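Local coordinates for attachment protein G3P (Enterobacteria phage Ike, PDB 4EO0) that probably attaches the filamentous phage to its host by binding the N-pilus through this domain at the tip of the virion, at residues I36-A39 against D40-A44; L61-S64 against G65-N69. All blocks are in the same frame, centred on the assembly; numbering follows the deposited sequence.

Contact 1: residues I36-A39 against D40-A44; sequences ITQA and DLTTA
Thr-37 and Asp-40 bond to each other reciprocally, side chain to backbone in both directions, and so form the capping box that opens helix 38-66. Thr-37 OG1 accepts from Asp-40 N at 3.0 Å, with an N-H...O angle of 156°. In return Asp-40 OD2 accepts from Thr-37 N at 3.0 Å; this bond is almost straight (175°), yet the N-H comes in from above the carboxylate plane. The threonine hydroxyl reaches the amide because OG1 sits between its own backbone N and carbonyl carbon (chi1 72°). Behind the box, the first full helical turns follow, with Thr-42 N on Gln-38 O at 3.2 Å and Thr-43 N on Ala-39 O at 3.1 Å. On the inner side, Ile-36 CG2 meets Leu-41 CD1 at 3.7 Å, the two side chains crossing at about a right angle. Both are buried and also touch Ile-95 of strand 94-106, while Ile-36 is tied to Gly-87 by backbone bonding. Ile-36, just before the N-cap, and Leu-41 form the hydrophobic staple of the capping box, where strand 30-36 passes into the helix. The Asp-40 carboxylate lies near the positive end of the helix dipole, which would probably stabilise its negative charge.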
loop_
_atom_site.group_PDB
_atom_site.type_symbol
_atom_site.label_atom_id
_atom_site.label_comp_id
_atom_site.label_asym_id
_atom_site.label_seq_id
_atom_site.Cartn_x
_atom_site.Cartn_y
_atom_site.Cartn_z
ATOM N N ILE A 36 -6.989 4.075 14.187
ATOM C CA ILE A 36 -6.760 3.892 12.766
ATOM C C ILE A 36 -8.185 3.763 12.179
ATOM O O ILE A 36 -8.979 2.954 12.664
ATOM C CB ILE A 36 -5.852 2.714 12.365
ATOM C CG1 ILE A 36 -4.461 2.866 13.004
ATOM C CG2 ILE A 36 -5.733 2.675 10.828
ATOM C CD1 ILE A 36 -3.430 1.776 12.668
ATOM N N THR A 37 -8.505 4.577 11.166
ATOM C CA THR A 37 -9.836 4.533 10.552
ATOM C C THR A 37 -9.779 3.762 9.233
ATOM O O THR A 37 -8.691 3.521 8.697
ATOM C CB THR A 37 -10.345 5.960 10.257
ATOM O OG1 THR A 37 -9.586 6.470 9.152
ATOM C CG2 THR A 37 -10.290 6.897 11.467
ATOM N N GLN A 38 -10.962 3.442 8.669
ATOM C CA GLN A 38 -11.060 2.789 7.373
ATOM C C GLN A 38 -10.497 3.692 6.271
ATOM O O GLN A 38 -9.816 3.194 5.388
ATOM C CB GLN A 38 -12.499 2.370 7.060
ATOM C CG GLN A 38 -12.656 1.590 5.758
ATOM C CD GLN A 38 -11.795 0.340 5.683
ATOM O OE1 GLN A 38 -11.664 -0.428 6.641
ATOM N NE2 GLN A 38 -11.165 0.123 4.541
ATOM N N ALA A 39 -10.744 5.008 6.340
ATOM C CA ALA A 39 -10.213 5.990 5.385
ATOM C C ALA A 39 -8.692 5.985 5.407
ATOM O O ALA A 39 -8.069 6.107 4.353
ATOM C CB ALA A 39 -10.739 7.376 5.692
ATOM N N ASP A 40 -8.093 5.780 6.602
ATOM C CA ASP A 40 -6.641 5.627 6.709
ATOM C C ASP A 40 -6.134 4.413 5.936
ATOM O O ASP A 40 -5.039 4.494 5.381
ATOM C CB ASP A 40 -6.188 5.470 8.171
ATOM C CG ASP A 40 -6.392 6.679 9.047
ATOM O OD1 ASP A 40 -6.437 7.803 8.503
ATOM O OD2 ASP A 40 -6.398 6.512 10.277
ATOM N N LEU A 41 -6.906 3.304 5.894
ATOM C CA LEU A 41 -6.493 2.074 5.187
ATOM C C LEU A 41 -6.486 2.312 3.678
ATOM O O LEU A 41 -5.548 1.889 2.985
ATOM C CB LEU A 41 -7.386 0.857 5.540
ATOM C CG LEU A 41 -6.977 -0.011 6.749
ATOM C CD1 LEU A 41 -7.239 0.680 8.051
ATOM C CD2 LEU A 41 -7.776 -1.308 6.800
ATOM N N THR A 42 -7.524 3.019 3.180
ATOM C CA THR A 42 -7.669 3.360 1.773
ATOM C C THR A 42 -6.492 4.220 1.344
ATOM O O THR A 42 -5.925 3.955 0.300
ATOM C CB THR A 42 -9.051 3.985 1.498
ATOM O OG1 THR A 42 -10.025 2.960 1.614
ATOM C CG2 THR A 42 -9.154 4.616 0.101
ATOM N N THR A 43 -6.115 5.233 2.164
ATOM C CA THR A 43 -4.970 6.104 1.880
ATOM C C THR A 43 -3.709 5.288 1.837
ATOM O O THR A 43 -2.905 5.482 0.919
ATOM C CB THR A 43 -4.924 7.246 2.897
ATOM O OG1 THR A 43 -6.123 7.993 2.735
ATOM C CG2 THR A 43 -3.707 8.187 2.699
ATOM N N ALA A 44 -3.512 4.388 2.826
ATOM C CA ALA A 44 -2.334 3.523 2.888
ATOM C C ALA A 44 -2.254 2.633 1.634
ATOM O O ALA A 44 -1.168 2.474 1.090
ATOM C CB ALA A 44 -2.386 2.672 4.146
#

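Contact 2: residues L61-S64 against G65-N69; sequences LTLS and GTWPN
The backbone of 61-69 is the last turn of helix 38-66 and its exit: Thr-66 N bonds to Thr-62 O at 3.1 Å and Trp-67 N to Leu-63 O at 2.8 Å, the latter with an N-H...O angle of 165°, before Trp-67 departs from helical geometry. This is a helix C-terminus within the pilus-binding domain. Gly-65 N adds a 3-10-type i+3 bond to Thr-62 O, at 2.9 Å; that oxygen therefore takes two backbone donors, Thr-66 N in the carbonyl plane and Gly-65 N from well above it. Among the side chains, Leu-63 and Trp-67, one turn apart, carry the apolar contact. Leu-63 CD2 comes up to the six-membered ring at its edge, in the ring plane, and touches Trp-67 CZ3 at 3.7 Å. Chi1 of Trp-67 (-65°) sets CG beside the backbone N, and chi2 (-74°) then turns the benzo side back toward Leu-63. One face of the ring carries CG2 of the adjacent Thr-66, offset toward the rim. The ring position is that of one of two modelled conformers and is to that extent provisional. Outward from this pair, Phe-72 of strand 72-76 and Ile-7 each touch both side chains, and Arg-105 makes a cation-pi contact with the indole, so the helix end is joined to the sheet through the leucine and the tryptophan. On the exposed side of the turn, Pro-68, with no N-H, approaches Ser-64 O through carbon: a weak CA-H...O contact places Pro-68 CA 3.3 Å from Ser-64 O.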
loop_
_atom_site.group_PDB
_atom_site.type_symbol
_atom_site.label_atom_id
_atom_site.label_comp_id
_atom_site.label_asym_id
_atom_site.label_seq_id
_atom_site.Cartn_x
_atom_site.Cartn_y
_atom_site.Cartn_z
ATOM N N LEU A 61 13.349 2.277 -17.027
ATOM C CA LEU A 61 14.543 2.897 -17.619
ATOM C C LEU A 61 15.530 1.800 -18.054
ATOM O O LEU A 61 16.149 1.933 -19.105
ATOM C CB LEU A 61 15.238 3.873 -16.651
ATOM C CG LEU A 61 14.390 4.999 -16.030
ATOM C CD1 LEU A 61 15.250 5.855 -15.083
ATOM C CD2 LEU A 61 13.765 5.895 -17.101
ATOM N N THR A 62 15.652 0.700 -17.263
ATOM C CA THR A 62 16.515 -0.428 -17.624
ATOM C C THR A 62 15.820 -1.354 -18.616
ATOM O O THR A 62 16.462 -1.841 -19.522
ATOM C CB THR A 62 16.945 -1.222 -16.359
ATOM O OG1 THR A 62 17.703 -0.369 -15.515
ATOM C CG2 THR A 62 17.785 -2.451 -16.680
ATOM N N LEU A 63 14.525 -1.637 -18.417
ATOM C CA LEU A 63 13.786 -2.551 -19.297
ATOM C C LEU A 63 13.854 -2.157 -20.762
ATOM O O LEU A 63 13.953 -3.036 -21.604
ATOM C CB LEU A 63 12.310 -2.684 -18.873
ATOM C CG LEU A 63 11.987 -3.196 -17.463
ATOM C CD1 LEU A 63 10.476 -3.157 -17.189
ATOM C CD2 LEU A 63 12.504 -4.621 -17.246
ATOM N N SER A 64 13.792 -0.843 -21.081
ATOM C CA SER A 64 13.844 -0.395 -22.464
ATOM C C SER A 64 15.214 -0.724 -23.100
ATOM O O SER A 64 15.298 -0.811 -24.319
ATOM C CB SER A 64 13.554 1.099 -22.569
ATOM O OG SER A 64 14.519 1.831 -21.831
ATOM N N GLY A 65 16.248 -0.936 -22.273
ATOM C CA GLY A 65 17.566 -1.318 -22.761
ATOM C C GLY A 65 17.668 -2.818 -22.946
ATOM O O GLY A 65 18.252 -3.286 -23.928
ATOM N N THR A 66 17.053 -3.581 -22.022
ATOM C CA THR A 66 17.047 -5.050 -22.045
ATOM C C THR A 66 16.186 -5.568 -23.200
ATOM O O THR A 66 16.563 -6.538 -23.852
ATOM C CB THR A 66 16.546 -5.567 -20.690
ATOM O OG1 THR A 66 17.325 -4.957 -19.669
ATOM C CG2 THR A 66 16.651 -7.092 -20.555
ATOM N N TRP A 67 15.009 -4.936 -23.419
ATOM C CA TRP A 67 14.081 -5.323 -24.477
ATOM C C TRP A 67 13.634 -4.083 -25.244
ATOM O O TRP A 67 12.552 -3.548 -25.009
ATOM C CB TRP A 67 12.879 -6.071 -23.899
ATOM C CG TRP A 67 13.228 -7.385 -23.283
ATOM C CD1 TRP A 67 13.559 -8.540 -23.930
ATOM C CD2 TRP A 67 13.284 -7.676 -21.885
ATOM N NE1 TRP A 67 13.806 -9.539 -23.017
ATOM C CE2 TRP A 67 13.615 -9.043 -21.754
ATOM C CE3 TRP A 67 13.038 -6.923 -20.727
ATOM C CZ2 TRP A 67 13.732 -9.666 -20.511
ATOM C CZ3 TRP A 67 13.151 -7.542 -19.494
ATOM C CH2 TRP A 67 13.497 -8.897 -19.394
ATOM N N PRO A 68 14.466 -3.578 -26.192
ATOM C CA PRO A 68 14.073 -2.360 -26.917
ATOM C C PRO A 68 12.902 -2.489 -27.870
ATOM O O PRO A 68 12.383 -1.461 -28.301
ATOM C CB PRO A 68 15.345 -1.970 -27.654
ATOM C CG PRO A 68 16.035 -3.215 -27.867
ATOM C CD PRO A 68 15.802 -4.031 -26.632
ATOM N N ASN A 69 12.478 -3.727 -28.180
ATOM C CA ASN A 69 11.354 -3.985 -29.081
ATOM C C ASN A 69 10.064 -4.266 -28.327
ATOM O O ASN A 69 9.063 -4.630 -28.941
ATOM C CB ASN A 69 11.686 -5.143 -30.010
ATOM C CG ASN A 69 12.871 -4.894 -30.897
ATOM O OD1 ASN A 69 13.589 -5.826 -31.258
ATOM N ND2 ASN A 69 13.134 -3.634 -31.232
#

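Contact 1 and contact 2 mark the two ends of helix 38-66, on opposite sides of the chain's centre, with centres 37 Å apart and nearest atoms about 22 Å apart. Contact 1 is partly buried, its centre about 10 Å from the chain's centre; contact 2, its centre about 27 Å from it, is a surface contact. Their chemistry follows helix polarity. Both share i+4 backbone bonds, but contact 1 adds side-chain oxygens capping early N-H groups, whereas no side-chain cap is among the settled bonds across contact 2. Each end still packs hydrophobic side chains toward the antiparallel sheet, aliphatic ones at contact 1, a leucine and an aromatic ring at contact 2.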